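PDB 3UMF: adenylate kinase, which catalyses the reversible transfer of a phosphoryl group between adenine nucleotides, converting ATP and AMP into two molecules of ADP. Local coordinates for residues A29-S40 and C131-V141; Q187-D195 and K206-F214. All coordinates share one frame; numbering follows the deposited sequence.

Contact 1: A29-S40 and C131-V141; sequences AKVIFVLGGPGS and CPCLCVINFDV
F33 and L35 hold strand 30-35 against strand 135-140 in parallel register, each using its N-H and C=O on two residues two positions apart. F33 N gives to C135 O at 3.1 Å, and F33 O takes I137 N. The bond from L35 N to I137 O (2.9 Å) is almost straight, 178° at the hydrogen, while L35 O receives F139 N. Nearer the start, V31 O accepts L134 N at 2.7 Å, and a water joins V31 N to the carbonyls of A29 and P132. A second water takes G37 N and donates to F139 O (2.6 Å), linking the loop after 30-35 to the neighbouring strand. The glycine-rich turn G36-S40 opens the family's P-loop; in it G37 O accepts both S40 N and S40 OG, and chi1 of 67° swings the short hydroxyl back to it. Side chains close both faces: C133 CB lies over the F33 ring, 3.9 Å from its centroid, and I137 CD1 meets I32 CG2 at 3.6 Å, beta-branched aliphatics suiting the extended backbone of a buried sheet. Strand 110-114 bonds to the other edge of 30-35, strand 191-195 lies beyond 135-140, and helix 179-186 packs on L35 and N138.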
# COMPACT_ATOMS: atom_id res chain seq x y z
N ALA A 29 11.47 13.40 2.95
CA ALA A 29 10.62 12.20 2.94
C ALA A 29 10.93 11.20 1.83
O ALA A 29 11.05 11.57 0.66
CB ALA A 29 9.15 12.59 2.89
N LYS A 30 11.07 9.94 2.22
CA LYS A 30 11.22 8.83 1.28
C LYS A 30 9.99 7.94 1.37
O LYS A 30 9.74 7.31 2.40
CB LYS A 30 12.47 8.02 1.63
CG LYS A 30 13.77 8.76 1.40
CD LYS A 30 14.88 8.14 2.23
CE LYS A 30 16.21 8.14 1.49
NZ LYS A 30 17.09 7.04 1.98
N VAL A 31 9.21 7.89 0.29
CA VAL A 31 7.93 7.20 0.30
C VAL A 31 7.98 5.89 -0.48
O VAL A 31 8.36 5.85 -1.65
CB VAL A 31 6.81 8.09 -0.28
CG1 VAL A 31 5.52 7.29 -0.43
CG2 VAL A 31 6.60 9.30 0.61
N ILE A 32 7.58 4.81 0.19
CA ILE A 32 7.54 3.50 -0.43
C ILE A 32 6.10 3.01 -0.57
O ILE A 32 5.45 2.67 0.43
CB ILE A 32 8.34 2.48 0.40
CG1 ILE A 32 9.79 2.94 0.55
CG2 ILE A 32 8.27 1.09 -0.23
CD1 ILE A 32 10.56 2.20 1.62
N PHE A 33 5.60 3.00 -1.79
CA PHE A 33 4.28 2.44 -2.06
C PHE A 33 4.37 0.91 -1.97
O PHE A 33 5.31 0.31 -2.49
CB PHE A 33 3.80 2.85 -3.46
CG PHE A 33 3.48 4.33 -3.58
CD1 PHE A 33 3.04 5.06 -2.49
CD2 PHE A 33 3.61 4.97 -4.81
CE1 PHE A 33 2.74 6.41 -2.62
CE2 PHE A 33 3.31 6.32 -4.94
CZ PHE A 33 2.87 7.04 -3.84
N VAL A 34 3.39 0.29 -1.32
CA VAL A 34 3.36 -1.17 -1.22
C VAL A 34 2.07 -1.75 -1.80
O VAL A 34 0.96 -1.39 -1.38
CB VAL A 34 3.54 -1.65 0.24
CG1 VAL A 34 3.48 -3.17 0.31
CG2 VAL A 34 4.86 -1.14 0.80
N LEU A 35 2.22 -2.64 -2.78
CA LEU A 35 1.08 -3.27 -3.43
C LEU A 35 1.11 -4.79 -3.25
O LEU A 35 2.17 -5.40 -3.24
CB LEU A 35 1.07 -2.94 -4.93
CG LEU A 35 0.59 -1.54 -5.32
CD1 LEU A 35 0.57 -1.39 -6.83
CD2 LEU A 35 -0.79 -1.27 -4.73
N GLY A 36 -0.07 -5.38 -3.11
CA GLY A 36 -0.19 -6.82 -2.97
C GLY A 36 -1.64 -7.26 -2.82
O GLY A 36 -2.36 -6.76 -1.96
N GLY A 37 -2.05 -8.19 -3.67
CA GLY A 37 -3.42 -8.68 -3.63
C GLY A 37 -3.55 -9.90 -2.74
O GLY A 37 -2.69 -10.16 -1.91
N PRO A 38 -4.66 -10.65 -2.91
CA PRO A 38 -4.90 -11.87 -2.13
C PRO A 38 -3.78 -12.88 -2.32
O PRO A 38 -3.38 -13.14 -3.46
CB PRO A 38 -6.21 -12.41 -2.73
CG PRO A 38 -6.87 -11.21 -3.35
CD PRO A 38 -5.74 -10.37 -3.87
N GLY A 39 -3.25 -13.43 -1.23
CA GLY A 39 -2.18 -14.41 -1.31
C GLY A 39 -0.77 -13.84 -1.34
O GLY A 39 0.20 -14.59 -1.30
N SER A 40 -0.65 -12.52 -1.43
CA SER A 40 0.66 -11.87 -1.53
C SER A 40 1.46 -11.93 -0.23
O SER A 40 2.69 -11.99 -0.25
CB SER A 40 0.51 -10.41 -1.96
OG SER A 40 -0.12 -9.65 -0.95
N CYS A 131 4.63 14.32 -2.33
CA CYS A 131 6.01 14.18 -2.79
C CYS A 131 6.14 12.94 -3.67
O CYS A 131 5.37 11.99 -3.52
CB CYS A 131 6.98 14.12 -1.61
SG CYS A 131 6.79 12.68 -0.55
N PRO A 132 7.12 12.95 -4.59
CA PRO A 132 7.36 11.79 -5.45
C PRO A 132 7.76 10.58 -4.62
O PRO A 132 8.42 10.73 -3.59
CB PRO A 132 8.53 12.23 -6.32
CG PRO A 132 8.46 13.72 -6.33
CD PRO A 132 7.99 14.09 -4.95
N CYS A 133 7.36 9.38 -5.04
CA CYS A 133 7.70 8.19 -4.28
C CYS A 133 9.15 7.79 -4.55
O CYS A 133 9.72 8.13 -5.59
CB CYS A 133 6.74 7.04 -4.59
SG CYS A 133 7.00 6.22 -6.17
N LEU A 134 9.74 7.08 -3.60
CA LEU A 134 11.08 6.53 -3.79
C LEU A 134 11.01 5.31 -4.70
O LEU A 134 11.76 5.19 -5.67
CB LEU A 134 11.68 6.16 -2.44
CG LEU A 134 13.01 5.40 -2.47
CD1 LEU A 134 14.11 6.25 -3.09
CD2 LEU A 134 13.39 4.97 -1.06
N CYS A 135 10.09 4.40 -4.37
CA CYS A 135 9.88 3.20 -5.16
C CYS A 135 8.54 2.55 -4.83
O CYS A 135 7.84 2.99 -3.91
CB CYS A 135 11.02 2.19 -4.92
SG CYS A 135 11.12 1.56 -3.23
N VAL A 136 8.19 1.53 -5.60
CA VAL A 136 7.00 0.74 -5.35
C VAL A 136 7.41 -0.71 -5.15
O VAL A 136 8.17 -1.26 -5.95
CB VAL A 136 6.02 0.82 -6.54
CG1 VAL A 136 4.78 -0.03 -6.28
CG2 VAL A 136 5.62 2.27 -6.80
N ILE A 137 6.95 -1.32 -4.07
CA ILE A 137 7.17 -2.75 -3.86
C ILE A 137 5.92 -3.49 -4.29
O ILE A 137 4.85 -3.32 -3.70
CB ILE A 137 7.49 -3.09 -2.39
CG1 ILE A 137 8.63 -2.21 -1.88
CG2 ILE A 137 7.85 -4.56 -2.25
CD1 ILE A 137 8.98 -2.46 -0.42
N ASN A 138 6.04 -4.31 -5.33
CA ASN A 138 4.94 -5.12 -5.80
C ASN A 138 5.15 -6.57 -5.38
O ASN A 138 6.00 -7.26 -5.94
CB ASN A 138 4.80 -5.02 -7.32
CG ASN A 138 3.64 -5.83 -7.87
OD1 ASN A 138 2.68 -6.13 -7.15
ND2 ASN A 138 3.71 -6.17 -9.15
N PHE A 139 4.39 -7.02 -4.38
CA PHE A 139 4.46 -8.41 -3.93
C PHE A 139 3.60 -9.28 -4.85
O PHE A 139 2.39 -9.41 -4.65
CB PHE A 139 3.99 -8.54 -2.48
CG PHE A 139 4.96 -7.97 -1.48
CD1 PHE A 139 6.14 -8.63 -1.19
CD2 PHE A 139 4.68 -6.78 -0.82
CE1 PHE A 139 7.03 -8.11 -0.26
CE2 PHE A 139 5.57 -6.25 0.10
CZ PHE A 139 6.75 -6.92 0.38
N ASP A 140 4.25 -9.87 -5.85
CA ASP A 140 3.55 -10.52 -6.94
C ASP A 140 3.39 -12.03 -6.73
O ASP A 140 4.36 -12.72 -6.43
CB ASP A 140 4.30 -10.27 -8.26
CG ASP A 140 3.61 -10.88 -9.46
OD1 ASP A 140 2.38 -10.69 -9.61
OD2 ASP A 140 4.29 -11.55 -10.26
N VAL A 141 2.17 -12.52 -6.89
CA VAL A 141 1.91 -13.95 -6.91
C VAL A 141 0.99 -14.31 -8.07
O VAL A 141 0.14 -13.51 -8.46
CB VAL A 141 1.28 -14.46 -5.58
CG1 VAL A 141 2.28 -14.36 -4.45
CG2 VAL A 141 0.01 -13.68 -5.26
O HOH W 1 9.93 9.74 -1.77
O HOH W 2 -0.08 -9.28 -5.54

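Contact 2: Q187-D195 and K206-F214; sequences QQNKVITID and KVNHELQKF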
# COMPACT_ATOMS: atom_id res chain seq x y z
N GLN A 187 7.87 1.80 -15.95
CA GLN A 187 8.52 2.58 -17.00
C GLN A 187 9.53 3.57 -16.44
O GLN A 187 10.48 3.95 -17.12
CB GLN A 187 7.47 3.32 -17.83
CG GLN A 187 6.64 2.43 -18.73
CD GLN A 187 5.44 3.14 -19.33
OE1 GLN A 187 5.34 4.36 -19.26
NE2 GLN A 187 4.53 2.37 -19.91
N GLN A 188 9.33 3.98 -15.19
CA GLN A 188 10.24 4.92 -14.54
C GLN A 188 11.32 4.20 -13.76
O GLN A 188 12.11 4.83 -13.06
CB GLN A 188 9.46 5.83 -13.58
CG GLN A 188 8.29 6.55 -14.20
CD GLN A 188 7.55 7.41 -13.20
OE1 GLN A 188 8.17 8.13 -12.42
NE2 GLN A 188 6.23 7.34 -13.21
N ASN A 189 11.34 2.87 -13.88
CA ASN A 189 12.31 2.04 -13.19
C ASN A 189 12.21 2.19 -11.67
O ASN A 189 13.23 2.24 -10.98
CB ASN A 189 13.73 2.37 -13.67
CG ASN A 189 14.61 1.14 -13.80
OD1 ASN A 189 14.19 0.11 -14.31
ND2 ASN A 189 15.85 1.26 -13.33
N LYS A 190 10.98 2.26 -11.16
CA LYS A 190 10.75 2.48 -9.73
C LYS A 190 9.98 1.34 -9.07
O LYS A 190 9.59 1.45 -7.91
CB LYS A 190 9.99 3.79 -9.51
CG LYS A 190 10.85 5.04 -9.58
CD LYS A 190 9.99 6.28 -9.43
CE LYS A 190 10.74 7.41 -8.74
NZ LYS A 190 9.90 8.63 -8.60
N VAL A 191 9.75 0.25 -9.80
CA VAL A 191 9.02 -0.88 -9.24
C VAL A 191 9.95 -2.02 -8.84
O VAL A 191 10.75 -2.50 -9.64
CB VAL A 191 7.96 -1.43 -10.23
CG1 VAL A 191 7.29 -2.68 -9.68
CG2 VAL A 191 6.92 -0.36 -10.52
N ILE A 192 9.85 -2.42 -7.57
CA ILE A 192 10.53 -3.62 -7.10
C ILE A 192 9.53 -4.78 -7.16
O ILE A 192 8.63 -4.88 -6.33
CB ILE A 192 11.04 -3.46 -5.66
CG1 ILE A 192 12.09 -2.35 -5.60
CG2 ILE A 192 11.61 -4.77 -5.15
CD1 ILE A 192 12.57 -2.06 -4.20
N THR A 193 9.69 -5.64 -8.16
CA THR A 193 8.80 -6.78 -8.31
C THR A 193 9.32 -7.95 -7.50
O THR A 193 10.37 -8.52 -7.82
CB THR A 193 8.63 -7.17 -9.79
OG1 THR A 193 8.06 -6.07 -10.51
CG2 THR A 193 7.73 -8.39 -9.93
N ILE A 194 8.61 -8.29 -6.43
CA ILE A 194 9.03 -9.38 -5.57
C ILE A 194 8.24 -10.64 -5.90
O ILE A 194 7.02 -10.62 -5.96
CB ILE A 194 8.84 -9.03 -4.07
CG1 ILE A 194 9.69 -7.81 -3.69
CG2 ILE A 194 9.22 -10.22 -3.19
CD1 ILE A 194 11.19 -8.06 -3.78
N ASP A 195 8.96 -11.74 -6.13
CA ASP A 195 8.32 -13.04 -6.29
C ASP A 195 7.92 -13.52 -4.89
O ASP A 195 8.77 -13.94 -4.10
CB ASP A 195 9.30 -14.03 -6.94
CG ASP A 195 8.69 -15.41 -7.16
OD1 ASP A 195 7.55 -15.66 -6.71
OD2 ASP A 195 9.37 -16.25 -7.78
N LYS A 206 14.92 -10.96 0.19
CA LYS A 206 14.95 -10.41 -1.16
C LYS A 206 14.52 -8.94 -1.19
O LYS A 206 15.13 -8.12 -1.87
CB LYS A 206 14.08 -11.24 -2.11
CG LYS A 206 14.10 -10.78 -3.56
CD LYS A 206 15.51 -10.78 -4.13
CE LYS A 206 15.50 -10.52 -5.63
NZ LYS A 206 16.88 -10.39 -6.19
N VAL A 207 13.47 -8.62 -0.44
CA VAL A 207 12.99 -7.24 -0.34
C VAL A 207 14.09 -6.31 0.17
O VAL A 207 14.30 -5.23 -0.37
CB VAL A 207 11.76 -7.13 0.60
CG1 VAL A 207 11.45 -5.67 0.89
CG2 VAL A 207 10.56 -7.80 -0.03
N ASN A 208 14.79 -6.74 1.22
CA ASN A 208 15.87 -5.94 1.79
C ASN A 208 17.03 -5.78 0.82
O ASN A 208 17.69 -4.74 0.81
CB ASN A 208 16.35 -6.54 3.11
CG ASN A 208 15.29 -6.47 4.19
OD1 ASN A 208 14.36 -5.66 4.12
ND2 ASN A 208 15.42 -7.31 5.21
N HIS A 209 17.28 -6.81 0.01
CA HIS A 209 18.34 -6.75 -0.99
C HIS A 209 18.01 -5.73 -2.07
O HIS A 209 18.86 -4.96 -2.50
CB HIS A 209 18.55 -8.14 -1.62
CG HIS A 209 19.66 -8.18 -2.63
ND1 HIS A 209 19.43 -8.07 -3.98
CD2 HIS A 209 20.99 -8.32 -2.49
CE1 HIS A 209 20.58 -8.14 -4.63
NE2 HIS A 209 21.54 -8.29 -3.74
N GLU A 210 16.75 -5.72 -2.49
CA GLU A 210 16.31 -4.79 -3.53
C GLU A 210 16.21 -3.35 -3.03
O GLU A 210 16.56 -2.42 -3.75
CB GLU A 210 14.98 -5.26 -4.13
CG GLU A 210 15.07 -6.59 -4.85
CD GLU A 210 16.11 -6.58 -5.96
OE1 GLU A 210 16.07 -5.65 -6.79
OE2 GLU A 210 16.96 -7.49 -5.99
N LEU A 211 15.76 -3.18 -1.79
CA LEU A 211 15.65 -1.84 -1.18
C LEU A 211 17.00 -1.14 -1.06
O LEU A 211 17.07 0.09 -1.01
CB LEU A 211 14.97 -1.92 0.18
CG LEU A 211 13.44 -2.01 0.18
CD1 LEU A 211 12.92 -2.21 1.60
CD2 LEU A 211 12.84 -0.75 -0.44
N GLN A 212 18.07 -1.93 -0.99
CA GLN A 212 19.42 -1.39 -0.92
C GLN A 212 19.74 -0.57 -2.17
O GLN A 212 20.42 0.44 -2.10
CB GLN A 212 20.44 -2.52 -0.78
CG GLN A 212 21.11 -2.60 0.58
CD GLN A 212 22.03 -3.80 0.71
OE1 GLN A 212 22.80 -4.10 -0.21
NE2 GLN A 212 21.95 -4.49 1.84
N LYS A 213 19.23 -1.03 -3.31
CA LYS A 213 19.46 -0.35 -4.58
C LYS A 213 18.83 1.04 -4.62
O LYS A 213 19.24 1.88 -5.41
CB LYS A 213 18.93 -1.21 -5.74
CG LYS A 213 19.50 -2.62 -5.79
CD LYS A 213 18.94 -3.39 -6.98
CE LYS A 213 19.32 -4.87 -6.92
NZ LYS A 213 18.64 -5.66 -7.98
N PHE A 214 17.85 1.28 -3.77
CA PHE A 214 17.23 2.60 -3.68
C PHE A 214 17.77 3.39 -2.49
O PHE A 214 17.18 4.38 -2.06
CB PHE A 214 15.70 2.49 -3.62
CG PHE A 214 15.08 2.07 -4.92
CD1 PHE A 214 14.70 3.01 -5.86
CD2 PHE A 214 14.89 0.73 -5.21
CE1 PHE A 214 14.14 2.63 -7.07
CE2 PHE A 214 14.33 0.34 -6.42
CZ PHE A 214 13.95 1.29 -7.34
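I192 projects from strand 191-195 onto helix 200-212 and F214 beyond it. Its CG2 rests on the aliphatic part of E210, 3.6 Å from CB; CD1 touches L211 CD2; and CG1 comes within 3.6 Å of CE2 of the F214 ring, the two side chains running alongside in reversed sense. Two residues on, I194 lies roughly perpendicular to V207, its CG1 3.8 Å from V207 CG2. A second torsion of -66° bends I194 so that CD1 also reaches V207 and K206 CG. Beta-branched isoleucines suit this strand, since each offers two separate branches to the helix. Strand 191-195 is one edge strand of the parallel sheet in the Rossmann-like core of adenylate kinase, and the helix returns across it nearly antiparallel, at 163°. Farther out, the E210 carboxylate turns from the apolar layer to salt bridges with K206 and K213. K206 NZ (2.9 Å) and, by hydrogen bond, H209 ND1 meet E210 OE2 from opposite faces of the carboxylate plane, whereas K213 NZ approaches E210 OE1 on its syn side at 2.8 Å. These three donors limit the carboxylate's rotation and would probably stabilise its negative charge. Beyond the F214 ring, N189 O lies near its edge at 3.8 Å from CZ, carried there by the positive-phi turn of a Schellman motif that ends helix 179-186 and leads into the strand.

How the contacts relate
Contact 1 pairs two strands inside the sheet; contact 2 packs a helix on an edge strand; their centres lie about 9 Å apart, joined through strand 135-140. On the edge of that strand turned from 30-35, V136 O lies 2.6 Å from I192 N and V136 N 2.7 Å from K190 O, both probable hydrogen bonds. The lysine side chain of K190 also reaches back, its NZ bonding to C133 O. Between sheet and helix, I192 packs on C135 and I194 on F139, while V207 touches F139 and F214 touches C135. The glycine-rich loop of contact 1 is the phosphate-binding loop in kinases of this family; contact 2 covers a face of edge strand 191-195.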